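Local coordinates for metallo-beta-lactamase (PDB 4ZEJ), which probably hydrolyses beta-lactam antibiotics, using two zinc ions to open the ring and give a substituted beta-amino acid, and so confers resistance, at residues E9-N14 / A192-P197; V36-G41 / N65-L70; S94-T99 / Y115-N120; N184-Y189 / G203-L208. One frame throughout, in Å; residues are numbered along the deposited sequence.

Interaction 1: E9-N14 / A192-P197; sequences EKVKEN and AQIVIP
V11 and I194 meet methyl to methyl: CG1 of V11 lies 4.1 Å from CD1 of I194, the two side chains running past each other in opposite senses. The other branch of V11 serves a second partner, with CG2 4.4 Å from CD1 of I196. Each isoleucine thus presents its delta carbon to a separate prong of the valine. I194 CD1 also has the aliphatic part of K12 beside it, the lysine CD being 4.0 Å away. K12 reaches this place because its CG sits between the backbone N and the carbonyl carbon (chi1 64°) and its chain then bends once before the amine. NZ ends 4.3 Å from OE1 of Q193, which is proximity and not a bond; its hydrogen bond goes to the carbonyl oxygen of S150.

V11 and K12 can both reach I194 because they form a classic beta bulge, the pair standing opposite the single residue I15. The strand segments themselves stay well apart, 10.4 Å between axes at 145°, so side chains alone fill the gap. L17 and I202 pack on both V11 and I196, while I152 lies against K12, I194 and I196, extending the same apolar layer. This is face-to-face packing of two sheets: strand 7-12 is the outermost strand of the seven-stranded one and 194-197 the outermost of the five-stranded one. Their apposition is characteristic of the alpha-beta/beta-alpha sandwich of the metallo-beta-lactamase superfamily.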
loop_
_atom_site.group_PDB
_atom_site.type_symbol
_atom_site.label_atom_id
_atom_site.label_comp_id
_atom_site.label_asym_id
_atom_site.label_seq_id
_atom_site.Cartn_x
_atom_site.Cartn_y
_atom_site.Cartn_z
ATOM N N GLU A 9 15.029 0.214 1.753
ATOM C CA GLU A 9 15.752 -0.949 2.259
ATOM C C GLU A 9 15.303 -2.206 1.513
ATOM O O GLU A 9 14.127 -2.345 1.176
ATOM C CB GLU A 9 15.549 -1.027 3.795
ATOM C CG GLU A 9 16.346 0.068 4.533
ATOM C CD GLU A 9 15.905 0.350 5.960
ATOM O OE1 GLU A 9 14.740 0.700 6.157
ATOM O OE2 GLU A 9 16.750 0.280 6.893
ATOM N N LYS A 10 16.235 -3.113 1.226
ATOM C CA LYS A 10 15.902 -4.332 0.481
ATOM C C LYS A 10 15.141 -5.322 1.365
ATOM O O LYS A 10 15.548 -5.566 2.493
ATOM C CB LYS A 10 17.176 -4.996 -0.047
ATOM C CG LYS A 10 16.937 -6.142 -1.022
ATOM C CD LYS A 10 18.261 -6.621 -1.591
ATOM C CE LYS A 10 18.126 -7.884 -2.414
ATOM N NZ LYS A 10 19.469 -8.373 -2.847
ATOM N N VAL A 11 14.059 -5.898 0.844
ATOM C CA VAL A 11 13.323 -6.987 1.511
ATOM C C VAL A 11 13.870 -8.335 1.033
ATOM O O VAL A 11 14.225 -9.207 1.827
ATOM C CB VAL A 11 11.805 -6.911 1.212
ATOM C CG1 VAL A 11 11.056 -8.062 1.874
ATOM C CG2 VAL A 11 11.248 -5.567 1.665
ATOM N N LYS A 12 13.904 -8.495 -0.282
ATOM C CA LYS A 12 14.517 -9.648 -0.930
ATOM C C LYS A 12 14.873 -9.243 -2.355
ATOM O O LYS A 12 14.653 -8.082 -2.734
ATOM C CB LYS A 12 13.577 -10.863 -0.897
ATOM C CG LYS A 12 12.270 -10.715 -1.679
ATOM C CD LYS A 12 11.338 -11.915 -1.475
ATOM C CE LYS A 12 11.869 -13.203 -2.064
ATOM N NZ LYS A 12 10.884 -14.324 -1.971
ATOM N N GLU A 13 15.416 -10.179 -3.138
ATOM C CA GLU A 13 15.762 -9.903 -4.535
ATOM C C GLU A 13 14.602 -9.176 -5.226
ATOM O O GLU A 13 13.453 -9.627 -5.174
ATOM C CB GLU A 13 16.092 -11.188 -5.301
ATOM C CG GLU A 13 16.546 -10.957 -6.753
ATOM C CD GLU A 13 16.750 -12.237 -7.539
ATOM O OE1 GLU A 13 16.368 -13.317 -7.045
ATOM O OE2 GLU A 13 17.300 -12.174 -8.666
ATOM N N ASN A 14 14.919 -8.038 -5.834
ATOM C CA ASN A 14 13.977 -7.262 -6.642
ATOM C C ASN A 14 12.877 -6.520 -5.872
ATOM O O ASN A 14 12.025 -5.901 -6.498
ATOM C CB ASN A 14 13.365 -8.126 -7.772
ATOM C CG ASN A 14 14.376 -8.489 -8.841
ATOM O OD1 ASN A 14 15.224 -7.679 -9.192
ATOM N ND2 ASN A 14 14.275 -9.699 -9.382
ATOM N N ALA A 192 1.654 -17.127 0.411
ATOM C CA ALA A 192 2.394 -15.940 0.844
ATOM C C ALA A 192 3.457 -16.305 1.864
ATOM O O ALA A 192 3.149 -16.940 2.871
ATOM C CB ALA A 192 1.447 -14.890 1.423
ATOM N N GLN A 193 4.702 -15.937 1.566
ATOM C CA GLN A 193 5.834 -16.139 2.477
ATOM C C GLN A 193 6.116 -14.889 3.310
ATOM O O GLN A 193 6.623 -14.988 4.421
ATOM C CB GLN A 193 7.082 -16.551 1.695
ATOM C CG GLN A 193 6.972 -17.944 1.076
ATOM C CD GLN A 193 8.121 -18.303 0.152
ATOM O OE1 GLN A 193 9.156 -17.641 0.138
ATOM N NE2 GLN A 193 7.957 -19.384 -0.604
ATOM N N ILE A 194 5.813 -13.720 2.747
ATOM C CA ILE A 194 6.046 -12.445 3.399
ATOM C C ILE A 194 4.770 -11.634 3.236
ATOM O O ILE A 194 4.196 -11.577 2.142
ATOM C CB ILE A 194 7.249 -11.692 2.782
ATOM C CG1 ILE A 194 8.547 -12.490 2.987
ATOM C CG2 ILE A 194 7.356 -10.267 3.344
ATOM C CD1 ILE A 194 9.754 -11.967 2.220
ATOM N N VAL A 195 4.335 -11.016 4.330
ATOM C CA VAL A 195 3.251 -10.067 4.317
ATOM C C VAL A 195 3.755 -8.733 4.845
ATOM O O VAL A 195 4.404 -8.668 5.901
ATOM C CB VAL A 195 2.055 -10.549 5.164
ATOM C CG1 VAL A 195 0.972 -9.481 5.201
ATOM C CG2 VAL A 195 1.518 -11.868 4.604
ATOM N N ILE A 196 3.445 -7.678 4.101
ATOM C CA ILE A 196 3.888 -6.328 4.422
ATOM C C ILE A 196 2.676 -5.466 4.832
ATOM O O ILE A 196 1.747 -5.266 4.039
ATOM C CB ILE A 196 4.694 -5.734 3.237
ATOM C CG1 ILE A 196 5.885 -6.690 2.962
ATOM C CG2 ILE A 196 5.139 -4.292 3.541
ATOM C CD1 ILE A 196 6.874 -6.289 1.929
ATOM N N PRO A 197 2.676 -4.958 6.086
ATOM C CA PRO A 197 1.610 -4.049 6.522
ATOM C C PRO A 197 1.873 -2.617 6.044
ATOM O O PRO A 197 2.999 -2.268 5.705
ATOM C CB PRO A 197 1.705 -4.125 8.052
ATOM C CG PRO A 197 3.160 -4.304 8.303
ATOM C CD PRO A 197 3.673 -5.153 7.158
#

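Interaction 2: V36-G41 / N65-L70; sequences VVIDKG and NGYELL
Y67 follows directly on the Schellman motif that ends helix 52-64, where G66 is the C-prime residue, and it packs against I38, on the strand leading into a tight hairpin turn, and against G41 within that turn. K40 and G41 both have positive phi, close to a type I' turn, and this brings the carbonyl of G41 round to the incoming chain. E68 N donates to G41 O at 2.9 Å, nearly straight at 171° and in the carbonyl plane. The same oxygen receives a CA-H contact from Y67, with CA 3.4 Å away, and it lies at the edge of the tyrosine ring.

I38 works on the flat side. Its CD1 stands 3.7 Å from the ring centroid, almost on the normal, in a clear CH-pi contact; CG2 lies over the same face nearer its rim, 3.4 Å from CE1 of Y67. With CG1 of I38 beside its own backbone N (chi1 -52°) and the chain turned again at chi2, both methyls face the ring together. On the opposite face the carbonyl oxygen of N65 lies over the ring centre, 4.0 Å above the plane. The tyrosine is therefore bounded on two faces and one edge.

I62 of helix 52-64 also touches Y67, and F16 and A43 lie against I38. Here the chain leaves the helix and enters strand 68-73, which goes on to pair parallel with strand 42-46 through backbone bonds to A43.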
loop_
_atom_site.group_PDB
_atom_site.type_symbol
_atom_site.label_atom_id
_atom_site.label_comp_id
_atom_site.label_asym_id
_atom_site.label_seq_id
_atom_site.Cartn_x
_atom_site.Cartn_y
_atom_site.Cartn_z
ATOM N N VAL A 36 9.028 -0.617 -3.769
ATOM C CA VAL A 36 9.442 -0.555 -5.177
ATOM C C VAL A 36 9.658 -1.994 -5.622
ATOM O O VAL A 36 10.431 -2.731 -4.986
ATOM C CB VAL A 36 10.741 0.250 -5.391
ATOM C CG1 VAL A 36 11.090 0.316 -6.877
ATOM C CG2 VAL A 36 10.627 1.658 -4.821
ATOM N N VAL A 37 8.973 -2.386 -6.700
ATOM C CA VAL A 37 9.060 -3.723 -7.277
ATOM C C VAL A 37 9.889 -3.600 -8.552
ATOM O O VAL A 37 9.578 -2.769 -9.409
ATOM C CB VAL A 37 7.658 -4.293 -7.590
ATOM C CG1 VAL A 37 7.751 -5.659 -8.272
ATOM C CG2 VAL A 37 6.822 -4.391 -6.309
ATOM N N ILE A 38 10.938 -4.420 -8.661
ATOM C CA ILE A 38 11.821 -4.437 -9.821
ATOM C C ILE A 38 11.613 -5.738 -10.606
ATOM O O ILE A 38 11.441 -6.812 -10.028
ATOM C CB ILE A 38 13.311 -4.331 -9.407
ATOM C CG1 ILE A 38 13.563 -3.132 -8.478
ATOM C CG2 ILE A 38 14.218 -4.247 -10.625
ATOM C CD1 ILE A 38 13.270 -1.775 -9.065
ATOM N N ASP A 39 11.642 -5.638 -11.931
ATOM C CA ASP A 39 11.611 -6.814 -12.796
ATOM C C ASP A 39 12.207 -6.434 -14.143
ATOM O O ASP A 39 11.720 -5.506 -14.786
ATOM C CB ASP A 39 10.172 -7.313 -12.975
ATOM C CG ASP A 39 10.103 -8.704 -13.551
ATOM O OD1 ASP A 39 10.513 -9.656 -12.845
ATOM O OD2 ASP A 39 9.628 -8.868 -14.700
ATOM N N LYS A 40 13.275 -7.121 -14.547
ATOM C CA LYS A 40 13.865 -6.956 -15.879
ATOM C C LYS A 40 14.098 -5.478 -16.244
ATOM O O LYS A 40 13.643 -5.009 -17.292
ATOM C CB LYS A 40 12.960 -7.617 -16.928
ATOM C CG LYS A 40 12.630 -9.076 -16.662
ATOM C CD LYS A 40 11.792 -9.655 -17.794
ATOM C CE LYS A 40 11.164 -10.990 -17.418
ATOM N NZ LYS A 40 12.151 -12.105 -17.433
ATOM N N GLY A 41 14.774 -4.742 -15.368
ATOM C CA GLY A 41 15.088 -3.330 -15.627
ATOM C C GLY A 41 13.953 -2.313 -15.421
ATOM O O GLY A 41 14.181 -1.100 -15.542
ATOM N N ASN A 65 19.524 4.567 -10.307
ATOM C CA ASN A 65 19.879 3.148 -10.455
ATOM C C ASN A 65 19.513 2.511 -11.804
ATOM O O ASN A 65 19.649 1.291 -11.976
ATOM C CB ASN A 65 19.294 2.353 -9.288
ATOM C CG ASN A 65 20.045 2.615 -8.004
ATOM O OD1 ASN A 65 21.121 2.046 -7.783
ATOM N ND2 ASN A 65 19.527 3.516 -7.182
ATOM N N GLY A 66 19.077 3.329 -12.762
ATOM C CA GLY A 66 18.932 2.905 -14.148
ATOM C C GLY A 66 17.637 2.193 -14.474
ATOM O O GLY A 66 17.517 1.619 -15.554
ATOM N N TYR A 67 16.663 2.231 -13.566
ATOM C CA TYR A 67 15.403 1.529 -13.778
ATOM C C TYR A 67 14.407 2.396 -14.514
ATOM O O TYR A 67 14.350 3.619 -14.307
ATOM C CB TYR A 67 14.776 1.092 -12.452
ATOM C CG TYR A 67 15.599 0.093 -11.683
ATOM C CD1 TYR A 67 15.894 -1.159 -12.225
ATOM C CD2 TYR A 67 16.064 0.384 -10.397
ATOM C CE1 TYR A 67 16.653 -2.082 -11.525
ATOM C CE2 TYR A 67 16.810 -0.538 -9.681
ATOM C CZ TYR A 67 17.107 -1.767 -10.251
ATOM O OH TYR A 67 17.850 -2.682 -9.547
ATOM N N GLU A 68 13.601 1.742 -15.350
ATOM C CA GLU A 68 12.505 2.398 -16.043
ATOM C C GLU A 68 11.248 2.382 -15.177
ATOM O O GLU A 68 10.730 1.312 -14.866
ATOM C CB GLU A 68 12.210 1.688 -17.361
ATOM C CG GLU A 68 11.377 2.523 -18.306
ATOM C CD GLU A 68 11.995 3.887 -18.530
ATOM O OE1 GLU A 68 13.174 3.948 -18.960
ATOM O OE2 GLU A 68 11.312 4.895 -18.244
ATOM N N LEU A 69 10.756 3.561 -14.811
ATOM C CA LEU A 69 9.643 3.656 -13.864
ATOM C C LEU A 69 8.333 3.576 -14.619
ATOM O O LEU A 69 7.961 4.509 -15.317
ATOM C CB LEU A 69 9.722 4.944 -13.050
ATOM C CG LEU A 69 8.626 5.179 -12.010
ATOM C CD1 LEU A 69 8.491 4.011 -11.033
ATOM C CD2 LEU A 69 8.932 6.474 -11.274
ATOM N N LEU A 70 7.648 2.450 -14.478
ATOM C CA LEU A 70 6.387 2.210 -15.176
ATOM C C LEU A 70 5.169 2.848 -14.495
ATOM O O LEU A 70 4.100 2.941 -15.109
ATOM C CB LEU A 70 6.161 0.707 -15.338
ATOM C CG LEU A 70 7.187 -0.039 -16.193
ATOM C CD1 LEU A 70 6.784 -1.504 -16.292
ATOM C CD2 LEU A 70 7.310 0.584 -17.570
#

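Interaction 3: S94-T99 / Y115-N120; sequences STYATT and YTLKGN
Y96 and Y115 both carry CG anti to the carbonyl carbon (chi1 -65° and -60°), which swings their rings over the same face of the sheet from adjacent parallel strands. The planes are only 26° apart but slid, with centroids separated by 5.2 Å, and overlap is slight. What touches instead is the Y115 CB, 3.5 Å from CD2 of Y96, while CD2 of Y115 sits over the rim of the Y96 face. L117 CD2 approaches the same Y96 atom, CD2, at 4.0 Å, and S94 OG meets the Y115 ring at its edge.

Beneath the rings runs a parallel ladder: Y115 N to T95 O (2.9 Å), A97 N to Y115 O (3.2 Å), L117 N to A97 O (2.8 Å) and T99 N to L117 O (3.2 Å). Past it, T116 CG2 presses to 3.3 Å from T99 OG1. The strands and helix 99-107, with T98 as its N-cap, make a beta-alpha-beta unit at one border of the seven-stranded sheet. The register is set by the main-chain hydrogen bonds, to which the aromatic and leucine side chains add mainly van der Waals packing.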
loop_
_atom_site.group_PDB
_atom_site.type_symbol
_atom_site.label_atom_id
_atom_site.label_comp_id
_atom_site.label_asym_id
_atom_site.label_seq_id
_atom_site.Cartn_x
_atom_site.Cartn_y
_atom_site.Cartn_z
ATOM N N SER A 94 2.978 7.580 -14.755
ATOM C CA SER A 94 1.629 6.997 -14.686
ATOM C C SER A 94 1.230 6.608 -13.261
ATOM O O SER A 94 1.977 5.934 -12.571
ATOM C CB SER A 94 1.535 5.753 -15.580
ATOM O OG SER A 94 1.828 6.059 -16.933
ATOM N N THR A 95 0.042 7.022 -12.842
ATOM C CA THR A 95 -0.494 6.674 -11.539
ATOM C C THR A 95 -1.766 5.865 -11.731
ATOM O O THR A 95 -2.536 6.115 -12.678
ATOM C CB THR A 95 -0.808 7.927 -10.717
ATOM O OG1 THR A 95 -1.665 8.778 -11.479
ATOM C CG2 THR A 95 0.477 8.687 -10.343
ATOM N N TYR A 96 -1.967 4.892 -10.842
ATOM C CA TYR A 96 -3.086 3.950 -10.896
ATOM C C TYR A 96 -3.766 3.878 -9.540
ATOM O O TYR A 96 -3.113 3.930 -8.492
ATOM C CB TYR A 96 -2.615 2.534 -11.248
ATOM C CG TYR A 96 -2.040 2.388 -12.623
ATOM C CD1 TYR A 96 -0.696 2.652 -12.874
ATOM C CD2 TYR A 96 -2.840 1.987 -13.691
ATOM C CE1 TYR A 96 -0.166 2.536 -14.150
ATOM C CE2 TYR A 96 -2.322 1.868 -14.968
ATOM C CZ TYR A 96 -0.985 2.140 -15.189
ATOM O OH TYR A 96 -0.473 2.015 -16.456
ATOM N N ALA A 97 -5.079 3.723 -9.579
ATOM C CA ALA A 97 -5.876 3.426 -8.409
ATOM C C ALA A 97 -7.175 2.787 -8.875
ATOM O O ALA A 97 -7.539 2.901 -10.058
ATOM C CB ALA A 97 -6.164 4.690 -7.619
ATOM N N THR A 98 -7.891 2.138 -7.959
ATOM C CA THR A 98 -9.177 1.526 -8.315
ATOM C C THR A 98 -10.256 2.589 -8.523
ATOM O O THR A 98 -10.098 3.743 -8.107
ATOM C CB THR A 98 -9.706 0.572 -7.236
ATOM O OG1 THR A 98 -9.942 1.310 -6.026
ATOM C CG2 THR A 98 -8.729 -0.572 -6.984
ATOM N N THR A 99 -11.348 2.166 -9.162
ATOM C CA THR A 99 -12.562 2.972 -9.316
ATOM C C THR A 99 -13.008 3.581 -7.987
ATOM O O THR A 99 -13.251 4.793 -7.903
ATOM C CB THR A 99 -13.714 2.106 -9.891
ATOM O OG1 THR A 99 -13.291 1.528 -11.131
ATOM C CG2 THR A 99 -14.974 2.926 -10.141
ATOM N N TYR A 115 -4.979 6.760 -14.196
ATOM C CA TYR A 115 -5.628 5.554 -14.695
ATOM C C TYR A 115 -6.410 4.842 -13.599
ATOM O O TYR A 115 -5.996 4.822 -12.425
ATOM C CB TYR A 115 -4.585 4.603 -15.260
ATOM C CG TYR A 115 -3.795 5.183 -16.404
ATOM C CD1 TYR A 115 -4.378 5.354 -17.654
ATOM C CD2 TYR A 115 -2.463 5.559 -16.242
ATOM C CE1 TYR A 115 -3.661 5.884 -18.710
ATOM C CE2 TYR A 115 -1.734 6.091 -17.296
ATOM C CZ TYR A 115 -2.340 6.250 -18.530
ATOM O OH TYR A 115 -1.640 6.773 -19.591
ATOM N N THR A 116 -7.522 4.231 -14.001
ATOM C CA THR A 116 -8.427 3.546 -13.084
ATOM C C THR A 116 -8.377 2.035 -13.325
ATOM O O THR A 116 -8.453 1.581 -14.471
ATOM C CB THR A 116 -9.866 4.084 -13.234
ATOM O OG1 THR A 116 -9.891 5.465 -12.854
ATOM C CG2 THR A 116 -10.835 3.333 -12.345
ATOM N N LEU A 117 -8.245 1.274 -12.237
ATOM C CA LEU A 117 -8.317 -0.189 -12.259
ATOM C C LEU A 117 -9.752 -0.621 -11.957
ATOM O O LEU A 117 -10.300 -0.272 -10.918
ATOM C CB LEU A 117 -7.353 -0.784 -11.224
ATOM C CG LEU A 117 -5.876 -0.429 -11.424
ATOM C CD1 LEU A 117 -5.045 -0.834 -10.218
ATOM C CD2 LEU A 117 -5.320 -1.046 -12.696
ATOM N N LYS A 118 -10.360 -1.377 -12.866
ATOM C CA LYS A 118 -11.763 -1.776 -12.729
ATOM C C LYS A 118 -11.903 -3.195 -12.199
ATOM O O LYS A 118 -10.991 -4.018 -12.335
ATOM C CB LYS A 118 -12.486 -1.673 -14.070
ATOM C CG LYS A 118 -12.711 -0.252 -14.567
ATOM C CD LYS A 118 -11.467 0.346 -15.209
ATOM C CE LYS A 118 -11.816 1.486 -16.158
ATOM N NZ LYS A 118 -10.613 2.267 -16.576
ATOM N N GLY A 119 -13.060 -3.471 -11.598
ATOM C CA GLY A 119 -13.408 -4.815 -11.128
ATOM C C GLY A 119 -12.734 -5.147 -9.812
ATOM O O GLY A 119 -11.922 -4.362 -9.308
ATOM N N ASN A 120 -13.064 -6.316 -9.261
ATOM C CA ASN A 120 -12.469 -6.777 -7.993
ATOM C C ASN A 120 -11.016 -7.232 -8.108
ATOM O O ASN A 120 -10.317 -7.306 -7.098
ATOM C CB ASN A 120 -13.296 -7.906 -7.363
ATOM C CG ASN A 120 -14.652 -7.437 -6.875
ATOM O OD1 ASN A 120 -14.807 -6.301 -6.429
ATOM N ND2 ASN A 120 -15.653 -8.313 -6.966
#

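Interaction 4: N184-Y189 / G203-L208; sequences NALSRY and GDIALL
L186 is the bump: its CD2 drops into a shallow hollow between I205 and L208, 3.7 Å from the L208 CB and 3.9 Å from the I205 CG1. The L186 and L208 side chains point opposite ways as they pass, whereas I205 lies at a slant to L186. One residue earlier in the helix, A185 is small enough to serve as a dimple, and the fork of L208 straddles it, with CD1 and CD2 each 4.0 Å from the alanine CB. At the other end I205 extends its CD1 to 3.3 Å from O of Y189, where helix 175-188 has just given way to loop. Its chi1 of -144° is well off a staggered value, which probably reflects the tight fit.

The partners belong to the two alpha-helices that bracket strand 194-197 in sequence, layered on the outside of the five-stranded sheet in the alpha-beta/beta-alpha fold. The second helix is introduced by a capping bond, A206 N to D204 OD1 at 3.0 Å, with the donor 56° out of the carboxylate plane, and this holds the turn that carries I205.

Toward the sheet, L153 touches both Y189 and L208. The Y189 ring turns away from I205: one face is covered by CG of R188, 3.8 Å above its centre, and the ring also meets that of W146. K209 and K212 of helix 206-218 also touch L186.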
loop_
_atom_site.group_PDB
_atom_site.type_symbol
_atom_site.label_atom_id
_atom_site.label_comp_id
_atom_site.label_asym_id
_atom_site.label_seq_id
_atom_site.Cartn_x
_atom_site.Cartn_y
_atom_site.Cartn_z
ATOM N N ASN A 184 -10.925 -13.991 3.592
ATOM C CA ASN A 184 -10.852 -14.064 2.124
ATOM C C ASN A 184 -9.414 -14.011 1.631
ATOM O O ASN A 184 -9.018 -14.814 0.771
ATOM C CB ASN A 184 -11.654 -12.940 1.452
ATOM C CG ASN A 184 -13.152 -13.034 1.706
ATOM O OD1 ASN A 184 -13.699 -14.111 1.954
ATOM N ND2 ASN A 184 -13.838 -11.886 1.614
ATOM N N ALA A 185 -8.633 -13.075 2.188
ATOM C CA ALA A 185 -7.232 -12.925 1.836
ATOM C C ALA A 185 -6.409 -14.123 2.290
ATOM O O ALA A 185 -5.549 -14.584 1.541
ATOM C CB ALA A 185 -6.652 -11.638 2.414
ATOM N N LEU A 186 -6.691 -14.633 3.494
ATOM C CA LEU A 186 -6.017 -15.845 4.008
ATOM C C LEU A 186 -6.248 -17.044 3.085
ATOM O O LEU A 186 -5.309 -17.749 2.748
ATOM C CB LEU A 186 -6.465 -16.184 5.430
ATOM C CG LEU A 186 -5.856 -15.324 6.544
ATOM C CD1 LEU A 186 -6.748 -15.334 7.786
ATOM C CD2 LEU A 186 -4.454 -15.823 6.879
ATOM N N SER A 187 -7.496 -17.255 2.682
ATOM C CA SER A 187 -7.849 -18.370 1.802
ATOM C C SER A 187 -7.224 -18.258 0.401
ATOM O O SER A 187 -6.844 -19.275 -0.197
ATOM C CB SER A 187 -9.368 -18.482 1.689
ATOM O OG SER A 187 -9.938 -18.781 2.950
ATOM N N ARG A 188 -7.148 -17.041 -0.131
ATOM C CA ARG A 188 -6.618 -16.806 -1.479
ATOM C C ARG A 188 -5.082 -16.880 -1.565
ATOM O O ARG A 188 -4.542 -17.372 -2.571
ATOM C CB ARG A 188 -7.103 -15.456 -2.011
ATOM C CG ARG A 188 -6.766 -15.183 -3.473
ATOM C CD ARG A 188 -7.342 -13.851 -3.909
ATOM N NE ARG A 188 -6.958 -13.485 -5.273
ATOM C CZ ARG A 188 -7.572 -13.883 -6.387
ATOM N NH1 ARG A 188 -8.629 -14.690 -6.347
ATOM N NH2 ARG A 188 -7.124 -13.460 -7.569
ATOM N N TYR A 189 -4.398 -16.413 -0.520
ATOM C CA TYR A 189 -2.939 -16.248 -0.536
ATOM C C TYR A 189 -2.204 -17.185 0.425
ATOM O O TYR A 189 -1.305 -16.767 1.151
ATOM C CB TYR A 189 -2.589 -14.782 -0.264
ATOM C CG TYR A 189 -3.153 -13.876 -1.317
ATOM C CD1 TYR A 189 -4.157 -12.956 -1.016
ATOM C CD2 TYR A 189 -2.716 -13.969 -2.640
ATOM C CE1 TYR A 189 -4.686 -12.141 -1.993
ATOM C CE2 TYR A 189 -3.249 -13.156 -3.624
ATOM C CZ TYR A 189 -4.225 -12.236 -3.287
ATOM O OH TYR A 189 -4.751 -11.436 -4.273
ATOM N N GLY A 203 6.344 -9.273 8.228
ATOM C CA GLY A 203 6.354 -10.622 8.777
ATOM C C GLY A 203 5.823 -11.614 7.768
ATOM O O GLY A 203 5.929 -11.396 6.562
ATOM N N ASP A 204 5.198 -12.667 8.270
ATOM C CA ASP A 204 4.638 -13.713 7.413
ATOM C C ASP A 204 3.109 -13.650 7.467
ATOM O O ASP A 204 2.538 -12.616 7.886
ATOM C CB ASP A 204 5.255 -15.091 7.764
ATOM C CG ASP A 204 4.817 -15.636 9.109
ATOM O OD1 ASP A 204 4.092 -14.956 9.859
ATOM O OD2 ASP A 204 5.216 -16.776 9.431
ATOM N N ILE A 205 2.443 -14.735 7.061
ATOM C CA ILE A 205 0.991 -14.761 7.005
ATOM C C ILE A 205 0.344 -14.542 8.393
ATOM O O ILE A 205 -0.826 -14.166 8.466
ATOM C CB ILE A 205 0.478 -16.016 6.239
ATOM C CG1 ILE A 205 -0.785 -15.689 5.426
ATOM C CG2 ILE A 205 0.304 -17.207 7.170
ATOM C CD1 ILE A 205 -1.173 -16.757 4.439
ATOM N N ALA A 206 1.107 -14.750 9.476
ATOM C CA ALA A 206 0.666 -14.408 10.837
ATOM C C ALA A 206 0.053 -13.013 10.964
ATOM O O ALA A 206 -0.878 -12.824 11.751
ATOM C CB ALA A 206 1.807 -14.561 11.830
ATOM N N LEU A 207 0.554 -12.037 10.198
ATOM C CA LEU A 207 -0.021 -10.688 10.246
ATOM C C LEU A 207 -1.503 -10.692 9.873
ATOM O O LEU A 207 -2.290 -9.968 10.478
ATOM C CB LEU A 207 0.749 -9.698 9.364
ATOM C CG LEU A 207 1.963 -9.070 10.023
ATOM C CD1 LEU A 207 3.059 -10.079 10.218
ATOM C CD2 LEU A 207 2.461 -7.902 9.166
ATOM N N LEU A 208 -1.880 -11.480 8.879
ATOM C CA LEU A 208 -3.305 -11.590 8.495
ATOM C C LEU A 208 -4.145 -12.276 9.576
ATOM O O LEU A 208 -5.276 -11.861 9.837
ATOM C CB LEU A 208 -3.481 -12.306 7.145
ATOM C CG LEU A 208 -3.490 -11.436 5.894
ATOM C CD1 LEU A 208 -3.399 -12.329 4.662
ATOM C CD2 LEU A 208 -4.780 -10.624 5.850
#

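Interactions 1, 2 and 3 all involve the seven-stranded sheet, from strand 7-12 at one border to 115-117 at the other. Interactions 1 and 2 join directly through N14 O and I38 N, 2.8 Å apart and probably hydrogen-bonded, while L70 O and S94 CB, at 3.8 Å, bring 2 against 3. Interaction 4 abuts interaction 1, V195 N lying 2.8 Å from G203 O. The zinc ions are bound by H76, H78 and H138 and by D80, C157 and H199; a zinc ion lies about 11 Å from the side chain of I196, and a zinc ion about 13 Å from that of T98. Interaction 2 is remote from both metal sites.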